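Local coordinates for alkylhydroperoxidase AhpD core: uncharacterized peroxidase-related protein (Ralstonia eutropha, PDB 2PRR), which is of unknown function but probably reduces hydroperoxides, as an all-helical member of the AhpD and carboxymuconolactone decarboxylase family, at residues D[39-44]-D[87-92]; D[56-61]-D[166-171]; D[75-80]-D[160-165]. All blocks are in the same frame, centred on the assembly; numbering follows the deposited sequence.

Overall arrangement
The three contacts lie in one all-helical chain, each centred 8 or 9 Å from the centre of the chain. Contacts 2 and 3 share helix 156-179, on adjacent segments, and their centres are about 10 Å apart; both segments of contact 3 fall in the sequence between those of contact 2. Contact 1 ties the short helix 40-45 to the start of helix 88-102, its centre about 13 Å from that of contact 2 and about 17 Å from that of contact 3. Its segments alternate along the chain with those of both others, so contact 1 cannot be separated in sequence from the other two. F42 touches F56, and V78 touches F169. Contacts 2 and 3 also reach the third subunit.

Contact 1 (D[39-44]-D[87-92]); sequences PNVFLT and CLYCVV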
loop_
_atom_site.group_PDB
_atom_site.type_symbol
_atom_site.label_atom_id
_atom_site.label_comp_id
_atom_site.label_asym_id
_atom_site.label_seq_id
_atom_site.Cartn_x
_atom_site.Cartn_y
_atom_site.Cartn_z
ATOM N N PRO D 39 -12.427 16.121 -29.667
ATOM C CA PRO D 39 -12.044 15.646 -28.347
ATOM C C PRO D 39 -10.990 16.570 -27.785
ATOM O O PRO D 39 -10.098 17.006 -28.497
ATOM C CB PRO D 39 -11.465 14.276 -28.629
ATOM C CG PRO D 39 -12.240 13.817 -29.818
ATOM C CD PRO D 39 -12.451 15.028 -30.648
ATOM N N ASN D 40 -11.082 16.861 -26.500
ATOM C CA ASN D 40 -10.193 17.844 -25.894
ATOM C C ASN D 40 -8.721 17.476 -25.837
ATOM O O ASN D 40 -7.883 18.356 -25.705
ATOM C CB ASN D 40 -10.752 18.287 -24.531
ATOM C CG ASN D 40 -12.069 19.059 -24.670
ATOM O OD1 ASN D 40 -12.352 19.673 -25.727
ATOM N ND2 ASN D 40 -12.893 19.015 -23.623
ATOM N N VAL D 41 -8.391 16.204 -25.994
ATOM C CA VAL D 41 -6.984 15.775 -25.952
ATOM C C VAL D 41 -6.209 16.458 -27.106
ATOM O O VAL D 41 -5.050 16.836 -26.930
ATOM C CB VAL D 41 -6.847 14.203 -26.032
ATOM C CG1 VAL D 41 -7.366 13.658 -27.388
ATOM C CG2 VAL D 41 -5.394 13.719 -25.768
ATOM N N PHE D 42 -6.849 16.622 -28.273
ATOM C CA PHE D 42 -6.183 17.256 -29.415
ATOM C C PHE D 42 -5.892 18.735 -29.169
ATOM O O PHE D 42 -4.814 19.221 -29.470
ATOM C CB PHE D 42 -7.033 17.159 -30.702
ATOM C CG PHE D 42 -7.233 15.757 -31.213
ATOM C CD1 PHE D 42 -6.303 15.168 -32.048
ATOM C CD2 PHE D 42 -8.376 15.030 -30.874
ATOM C CE1 PHE D 42 -6.503 13.859 -32.526
ATOM C CE2 PHE D 42 -8.569 13.724 -31.340
ATOM C CZ PHE D 42 -7.631 13.149 -32.163
ATOM N N LEU D 43 -6.868 19.447 -28.628
ATOM C CA LEU D 43 -6.739 20.865 -28.411
ATOM C C LEU D 43 -5.812 21.193 -27.265
ATOM O O LEU D 43 -5.080 22.174 -27.331
ATOM C CB LEU D 43 -8.118 21.455 -28.146
ATOM C CG LEU D 43 -9.088 21.305 -29.327
ATOM C CD1 LEU D 43 -10.524 21.456 -28.839
ATOM C CD2 LEU D 43 -8.738 22.297 -30.448
ATOM N N THR D 44 -5.839 20.382 -26.214
ATOM C CA THR D 44 -4.988 20.644 -25.046
ATOM C C THR D 44 -3.527 20.338 -25.321
ATOM O O THR D 44 -2.640 21.105 -24.920
ATOM C CB THR D 44 -5.480 19.874 -23.778
ATOM O OG1 THR D 44 -5.560 18.467 -24.052
ATOM C CG2 THR D 44 -6.843 20.378 -23.364
ATOM N N CYS D 87 -7.797 8.329 -14.026
ATOM C CA CYS D 87 -7.757 9.346 -15.045
ATOM C C CYS D 87 -9.168 9.592 -15.534
ATOM O O CYS D 87 -9.759 8.773 -16.264
ATOM C CB CYS D 87 -6.879 8.942 -16.215
ATOM S SG CYS D 87 -6.845 10.200 -17.542
ATOM N N LEU D 88 -9.690 10.751 -15.160
ATOM C CA LEU D 88 -11.022 11.141 -15.528
ATOM C C LEU D 88 -11.208 11.282 -17.053
ATOM O O LEU D 88 -12.147 10.712 -17.596
ATOM C CB LEU D 88 -11.371 12.407 -14.759
ATOM C CG LEU D 88 -12.675 13.156 -15.022
ATOM C CD1 LEU D 88 -13.920 12.251 -15.040
ATOM C CD2 LEU D 88 -12.784 14.241 -13.947
ATOM N N TYR D 89 -10.331 12.014 -17.748
ATOM C CA TYR D 89 -10.496 12.173 -19.234
ATOM C C TYR D 89 -10.541 10.818 -19.929
ATOM O O TYR D 89 -11.473 10.520 -20.663
ATOM C CB TYR D 89 -9.408 13.064 -19.913
ATOM C CG TYR D 89 -9.579 13.140 -21.467
ATOM C CD1 TYR D 89 -9.055 12.161 -22.309
ATOM C CD2 TYR D 89 -10.285 14.167 -22.053
ATOM C CE1 TYR D 89 -9.251 12.200 -23.733
ATOM C CE2 TYR D 89 -10.472 14.226 -23.497
ATOM C CZ TYR D 89 -9.948 13.229 -24.295
ATOM O OH TYR D 89 -10.116 13.276 -25.681
ATOM N N CYS D 90 -9.538 9.988 -19.672
ATOM C CA CYS D 90 -9.403 8.709 -20.361
ATOM C C CYS D 90 -10.472 7.674 -20.092
ATOM O O CYS D 90 -10.923 6.977 -21.006
ATOM C CB CYS D 90 -8.022 8.110 -20.074
ATOM S SG CYS D 90 -6.715 9.111 -20.788
ATOM N N VAL D 91 -10.822 7.519 -18.827
ATOM C CA VAL D 91 -11.869 6.602 -18.457
ATOM C C VAL D 91 -13.172 6.952 -19.189
ATOM O O VAL D 91 -13.850 6.078 -19.728
ATOM C CB VAL D 91 -12.123 6.693 -16.941
ATOM C CG1 VAL D 91 -13.435 6.110 -16.592
ATOM C CG2 VAL D 91 -11.026 6.008 -16.155
ATOM N N VAL D 92 -13.517 8.237 -19.153
ATOM C CA VAL D 92 -14.742 8.736 -19.732
ATOM C C VAL D 92 -14.719 8.704 -21.271
ATOM O O VAL D 92 -15.656 8.242 -21.883
ATOM C CB VAL D 92 -15.075 10.160 -19.186
ATOM C CG1 VAL D 92 -16.249 10.788 -19.936
ATOM C CG2 VAL D 92 -15.384 10.083 -17.653
#
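The CxxC motif of the AhpD family, here C87 to C90 at the start of helix 88-102, reaches helix 40-45 through Y89, whose ring end meets P39, N40 and V41. With CG anti to its backbone N (chi1 177°), Y89 extends its ring from the helix and brings the hydroxyl to the first turn of helix 40-45. There V41 N gives a weak hydrogen bond to Y89 OH, 3.4 Å long with an angle of 150° at the hydrogen. Carbon closes in around the same oxygen: V41 CG1 lies 3.3 Å from Y89 OH, and P39 CB is 3.4 Å from it. The side chains of V41 and Y89 cross at about a right angle, with V41 CB 3.7 Å from Y89 CZ, while N40 N stands at the ring edge and is itself bonded to N184. F187 of helix 185-189 touches both P39 and Y89. On the motif side, C87 caps the helix: C90 N donates to C87 SG over 3.4 Å. By analogy with AhpD, these two cysteines probably form the redox pair. Apolar contact makes up most of what helix 40-45 and P39 offer Y89; a bound diethylene glycol lies close to the same side chain. The oxygen sits at the N-terminal end of helix 40-45, which may modestly favour its role as acceptor.

Contact 2 (D[56-61]-D[166-171]); sequences FAYHDA and TAFFGL
H59 on helix 49-63 meets two successive phenylalanines of helix 156-179, F168 beneath its stem and F169 beside its imidazole. Its backbone N already stands over one face of the F168 ring, 3.8 Å above the plane and displaced toward the rim. At the root of the side chain, H59 CB touches F168 CE2 at 3.7 Å, with F168 CZ equally near. CG anti to the backbone N (chi1 173°) carries the imidazole on past that rim. Farther out, H59 CD2 comes 3.6 Å from F169 CZ, and NE2 lies next to the same carbon. The two rings meet rim to rim with planes at 79°, so neither is stacked on the other. On the other branch, H59 ND1 donates to D60 OD1 over 3.2 Å, nearly straight at 167° and in the imidazole plane, which fixes the ring's rotation; D60 in turn is held by a salt bridge from R27. F168 also serves Y58: its CE1 lies 3.8 Å from Y58 CB, and the two rings are nearly parallel but slid apart, centroids 5.6 Å from one another. Y58 and F168 go on to pack against A54 and L171 of the third subunit. F169, for its part, meets H94 edge-to-face, and a bound diethylene glycol lies beside H59, consistent with a pocket wall here. Axes 10.6 Å apart leave room for the aromatic layer in this near-antiparallel helix pair, part of the all-alpha AhpD-like fold.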
loop_
_atom_site.group_PDB
_atom_site.type_symbol
_atom_site.label_atom_id
_atom_site.label_comp_id
_atom_site.label_asym_id
_atom_site.label_seq_id
_atom_site.Cartn_x
_atom_site.Cartn_y
_atom_site.Cartn_z
ATOM N N PHE D 56 0.168 11.460 -31.077
ATOM C CA PHE D 56 -0.786 10.853 -31.991
ATOM C C PHE D 56 -0.185 9.822 -32.908
ATOM O O PHE D 56 -0.820 8.840 -33.229
ATOM C CB PHE D 56 -1.629 11.905 -32.694
ATOM C CG PHE D 56 -2.588 12.565 -31.767
ATOM C CD1 PHE D 56 -3.734 11.899 -31.365
ATOM C CD2 PHE D 56 -2.318 13.802 -31.225
ATOM C CE1 PHE D 56 -4.584 12.473 -30.471
ATOM C CE2 PHE D 56 -3.180 14.381 -30.335
ATOM C CZ PHE D 56 -4.311 13.718 -29.961
ATOM N N ALA D 57 1.063 10.001 -33.281
ATOM C CA ALA D 57 1.734 8.992 -34.074
ATOM C C ALA D 57 1.900 7.706 -33.282
ATOM O O ALA D 57 1.760 6.612 -33.828
ATOM C CB ALA D 57 3.072 9.505 -34.542
ATOM N N TYR D 58 2.204 7.822 -31.984
ATOM C CA TYR D 58 2.353 6.639 -31.156
ATOM C C TYR D 58 0.975 6.042 -30.971
ATOM O O TYR D 58 0.807 4.834 -31.064
ATOM C CB TYR D 58 2.959 6.971 -29.781
ATOM C CG TYR D 58 3.860 5.886 -29.235
ATOM C CD1 TYR D 58 3.514 4.545 -29.325
ATOM C CD2 TYR D 58 5.051 6.204 -28.603
ATOM C CE1 TYR D 58 4.350 3.555 -28.835
ATOM C CE2 TYR D 58 5.903 5.192 -28.096
ATOM C CZ TYR D 58 5.535 3.879 -28.200
ATOM O OH TYR D 58 6.347 2.865 -27.696
ATOM N N HIS D 59 -0.016 6.883 -30.694
ATOM C CA HIS D 59 -1.376 6.405 -30.528
ATOM C C HIS D 59 -1.857 5.587 -31.752
ATOM O O HIS D 59 -2.405 4.480 -31.625
ATOM C CB HIS D 59 -2.334 7.574 -30.276
ATOM C CG HIS D 59 -3.775 7.163 -30.257
ATOM N ND1 HIS D 59 -4.579 7.208 -31.379
ATOM C CD2 HIS D 59 -4.535 6.628 -29.274
ATOM C CE1 HIS D 59 -5.778 6.747 -31.076
ATOM N NE2 HIS D 59 -5.778 6.392 -29.804
ATOM N N ASP D 60 -1.646 6.154 -32.934
ATOM C CA ASP D 60 -2.040 5.516 -34.176
ATOM C C ASP D 60 -1.304 4.208 -34.392
ATOM O O ASP D 60 -1.884 3.241 -34.843
ATOM C CB ASP D 60 -1.817 6.487 -35.325
ATOM C CG ASP D 60 -2.839 7.640 -35.331
ATOM O OD1 ASP D 60 -3.622 7.777 -34.363
ATOM O OD2 ASP D 60 -2.881 8.395 -36.328
ATOM N N ALA D 61 -0.037 4.140 -34.007
ATOM C CA ALA D 61 0.739 2.898 -34.174
ATOM C C ALA D 61 0.216 1.668 -33.404
ATOM O O ALA D 61 0.420 0.521 -33.805
ATOM C CB ALA D 61 2.181 3.158 -33.806
ATOM N N THR D 166 -1.125 -0.438 -22.626
ATOM C CA THR D 166 -1.028 -0.064 -21.212
ATOM C C THR D 166 0.021 1.064 -21.105
ATOM O O THR D 166 -0.281 2.141 -20.611
ATOM C CB THR D 166 -0.646 -1.272 -20.353
ATOM O OG1 THR D 166 -1.589 -2.334 -20.553
ATOM C CG2 THR D 166 -0.566 -0.897 -18.857
ATOM N N ALA D 167 1.214 0.832 -21.651
ATOM C CA ALA D 167 2.328 1.778 -21.547
ATOM C C ALA D 167 2.026 3.164 -22.074
ATOM O O ALA D 167 2.289 4.148 -21.407
ATOM C CB ALA D 167 3.572 1.212 -22.204
ATOM N N PHE D 168 1.453 3.247 -23.261
ATOM C CA PHE D 168 1.162 4.525 -23.844
ATOM C C PHE D 168 0.027 5.290 -23.152
ATOM O O PHE D 168 0.099 6.509 -23.015
ATOM C CB PHE D 168 0.851 4.367 -25.332
ATOM C CG PHE D 168 0.358 5.626 -25.946
ATOM C CD1 PHE D 168 1.241 6.655 -26.222
ATOM C CD2 PHE D 168 -0.996 5.808 -26.197
ATOM C CE1 PHE D 168 0.791 7.841 -26.772
ATOM C CE2 PHE D 168 -1.457 6.988 -26.770
ATOM C CZ PHE D 168 -0.555 7.999 -27.059
ATOM N N PHE D 169 -1.031 4.626 -22.756
ATOM C CA PHE D 169 -2.072 5.280 -22.010
ATOM C C PHE D 169 -1.698 5.578 -20.516
ATOM O O PHE D 169 -2.315 6.324 -19.888
ATOM C CB PHE D 169 -3.397 4.564 -22.178
ATOM C CG PHE D 169 -4.005 4.714 -23.590
ATOM C CD1 PHE D 169 -4.818 5.761 -23.902
ATOM C CD2 PHE D 169 -3.725 3.816 -24.571
ATOM C CE1 PHE D 169 -5.352 5.902 -25.205
ATOM C CE2 PHE D 169 -4.312 3.984 -25.903
ATOM C CZ PHE D 169 -5.084 5.017 -26.147
ATOM N N GLY D 170 -0.648 5.001 -20.040
ATOM C CA GLY D 170 -0.085 5.382 -18.719
ATOM C C GLY D 170 0.558 6.755 -18.924
ATOM O O GLY D 170 0.546 7.593 -18.023
ATOM N N LEU D 171 1.112 6.997 -20.124
ATOM C CA LEU D 171 1.674 8.309 -20.478
ATOM C C LEU D 171 0.515 9.310 -20.594
ATOM O O LEU D 171 0.490 10.360 -19.936
ATOM C CB LEU D 171 2.455 8.217 -21.815
ATOM C CG LEU D 171 3.057 9.460 -22.500
ATOM C CD1 LEU D 171 3.917 9.023 -23.665
ATOM C CD2 LEU D 171 2.001 10.436 -22.993
#

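Contact 3 (D[75-80]-D[160-165]); sequences EMIVVA and WDIAAI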
loop_
_atom_site.group_PDB
_atom_site.type_symbol
_atom_site.label_atom_id
_atom_site.label_comp_id
_atom_site.label_asym_id
_atom_site.label_seq_id
_atom_site.Cartn_x
_atom_site.Cartn_y
_atom_site.Cartn_z
ATOM N N GLU D 75 -9.620 -0.752 -26.439
ATOM C CA GLU D 75 -10.266 0.284 -25.631
ATOM C C GLU D 75 -10.572 -0.215 -24.225
ATOM O O GLU D 75 -10.540 0.554 -23.274
ATOM C CB GLU D 75 -11.546 0.748 -26.281
ATOM C CG GLU D 75 -11.324 1.467 -27.605
ATOM C CD GLU D 75 -10.513 2.761 -27.483
ATOM O OE1 GLU D 75 -10.311 3.277 -26.360
ATOM O OE2 GLU D 75 -10.061 3.265 -28.523
HETATM N N MSE D 76 -10.837 -1.510 -24.115
HETATM C CA MSE D 76 -11.110 -2.137 -22.839
HETATM C C MSE D 76 -9.857 -2.033 -21.967
HETATM O O MSE D 76 -9.932 -1.678 -20.791
HETATM C CB MSE D 76 -11.541 -3.585 -23.091
HETATM C CG MSE D 76 -12.365 -4.236 -22.026
HETATM SE SE MSE D 76 -12.913 -5.953 -22.591
HETATM C CE MSE D 76 -13.891 -5.555 -24.402
ATOM N N ILE D 77 -8.697 -2.285 -22.566
ATOM C CA ILE D 77 -7.426 -2.147 -21.862
ATOM C C ILE D 77 -7.237 -0.712 -21.347
ATOM O O ILE D 77 -6.784 -0.489 -20.212
ATOM C CB ILE D 77 -6.232 -2.571 -22.739
ATOM C CG1 ILE D 77 -6.361 -4.058 -23.119
ATOM C CG2 ILE D 77 -4.882 -2.335 -21.974
ATOM C CD1 ILE D 77 -5.320 -4.607 -24.068
ATOM N N VAL D 78 -7.608 0.264 -22.158
ATOM C CA VAL D 78 -7.453 1.657 -21.761
ATOM C C VAL D 78 -8.336 2.009 -20.592
ATOM O O VAL D 78 -7.912 2.741 -19.657
ATOM C CB VAL D 78 -7.813 2.646 -22.887
ATOM C CG1 VAL D 78 -7.606 4.095 -22.391
ATOM C CG2 VAL D 78 -7.000 2.346 -24.132
ATOM N N VAL D 79 -9.552 1.486 -20.616
ATOM C CA VAL D 79 -10.487 1.826 -19.574
ATOM C C VAL D 79 -10.051 1.253 -18.185
ATOM O O VAL D 79 -10.169 1.970 -17.200
ATOM C CB VAL D 79 -11.945 1.438 -19.938
ATOM C CG1 VAL D 79 -12.881 1.843 -18.850
ATOM C CG2 VAL D 79 -12.403 2.128 -21.274
ATOM N N ALA D 80 -9.565 0.012 -18.132
ATOM C CA ALA D 80 -9.194 -0.601 -16.841
ATOM C C ALA D 80 -7.946 0.010 -16.250
ATOM O O ALA D 80 -7.854 0.188 -15.043
ATOM C CB ALA D 80 -9.043 -2.119 -16.964
ATOM N N TRP D 160 2.564 -8.281 -26.335
ATOM C CA TRP D 160 3.270 -6.998 -26.560
ATOM C C TRP D 160 2.260 -5.865 -26.849
ATOM O O TRP D 160 2.442 -4.722 -26.407
ATOM C CB TRP D 160 4.274 -7.142 -27.721
ATOM C CG TRP D 160 5.069 -5.908 -28.120
ATOM C CD1 TRP D 160 4.573 -4.716 -28.578
ATOM C CD2 TRP D 160 6.512 -5.780 -28.182
ATOM N NE1 TRP D 160 5.602 -3.852 -28.854
ATOM C CE2 TRP D 160 6.797 -4.484 -28.644
ATOM C CE3 TRP D 160 7.574 -6.633 -27.901
ATOM C CZ2 TRP D 160 8.096 -4.024 -28.820
ATOM C CZ3 TRP D 160 8.862 -6.167 -28.067
ATOM C CH2 TRP D 160 9.113 -4.884 -28.512
ATOM N N ASP D 161 1.217 -6.179 -27.604
ATOM C CA ASP D 161 0.183 -5.214 -27.913
ATOM C C ASP D 161 -0.532 -4.715 -26.656
ATOM O O ASP D 161 -0.791 -3.519 -26.517
ATOM C CB ASP D 161 -0.821 -5.827 -28.877
ATOM C CG ASP D 161 -0.254 -6.015 -30.292
ATOM O OD1 ASP D 161 0.800 -5.449 -30.597
ATOM O OD2 ASP D 161 -0.885 -6.712 -31.106
ATOM N N ILE D 162 -0.855 -5.642 -25.755
ATOM C CA ILE D 162 -1.505 -5.315 -24.461
ATOM C C ILE D 162 -0.628 -4.362 -23.678
ATOM O O ILE D 162 -1.058 -3.287 -23.319
ATOM C CB ILE D 162 -1.770 -6.598 -23.596
ATOM C CG1 ILE D 162 -2.797 -7.500 -24.279
ATOM C CG2 ILE D 162 -2.234 -6.232 -22.132
ATOM C CD1 ILE D 162 -2.816 -8.922 -23.773
ATOM N N ALA D 163 0.600 -4.811 -23.430
ATOM C CA ALA D 163 1.619 -4.073 -22.709
ATOM C C ALA D 163 1.917 -2.698 -23.320
ATOM O O ALA D 163 2.035 -1.718 -22.590
ATOM C CB ALA D 163 2.886 -4.917 -22.600
ATOM N N ALA D 164 1.985 -2.611 -24.651
ATOM C CA ALA D 164 2.232 -1.345 -25.308
ATOM C C ALA D 164 1.109 -0.332 -25.048
ATOM O O ALA D 164 1.360 0.820 -24.702
ATOM C CB ALA D 164 2.430 -1.563 -26.819
ATOM N N ILE D 165 -0.128 -0.771 -25.244
ATOM C CA ILE D 165 -1.332 0.048 -25.005
ATOM C C ILE D 165 -1.329 0.498 -23.532
ATOM O O ILE D 165 -1.500 1.661 -23.219
ATOM C CB ILE D 165 -2.563 -0.788 -25.316
ATOM C CG1 ILE D 165 -2.731 -0.904 -26.850
ATOM C CG2 ILE D 165 -3.776 -0.200 -24.679
ATOM C CD1 ILE D 165 -3.777 -1.848 -27.254
#
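I77 on helix 71-84 lies against I162 and I165, one turn apart on helix 156-179, and these three isoleucines carry nearly all of the interface. I77 divides its two branches between them. Its longer arm is extended (chi2 176°) and ends on I162: I77 CD1 rests 3.8 Å from I162 CG1 and 3.9 Å from I162 CA, so the methyl lies against the helix surface as well as the side chain. The shorter branch, CG2, anti to the backbone N, turns to the other partner and meets I165 CG2 at 3.6 Å, methyl to methyl. That same I165 methyl is 3.9 Å from I77 CB, which places it close against the branch point of I77. In both pairs the side chains cross at about a right angle. V78 adds a smaller touch, its CG2 standing 4.1 Å from I165 CG2. No hydrogen bond passes between the segments; contact is purely aliphatic and fully buried, and the interface is held by dispersion and the exclusion of water. The helices run in the same general sense, 43° between their directions, with axes 9.9 Å apart. Around them, M127 and F130 of helix 122-137 pack on I162, while L69 touches both I77 and I162. E75 bonds to H94 of helix 88-102, a pair consistent with the proton relay of AhpD. Beyond the far flank of helix 156-179, W160 and D161 meet R48 of the third subunit, so this helix stands between the chain's own core and a neighbouring copy.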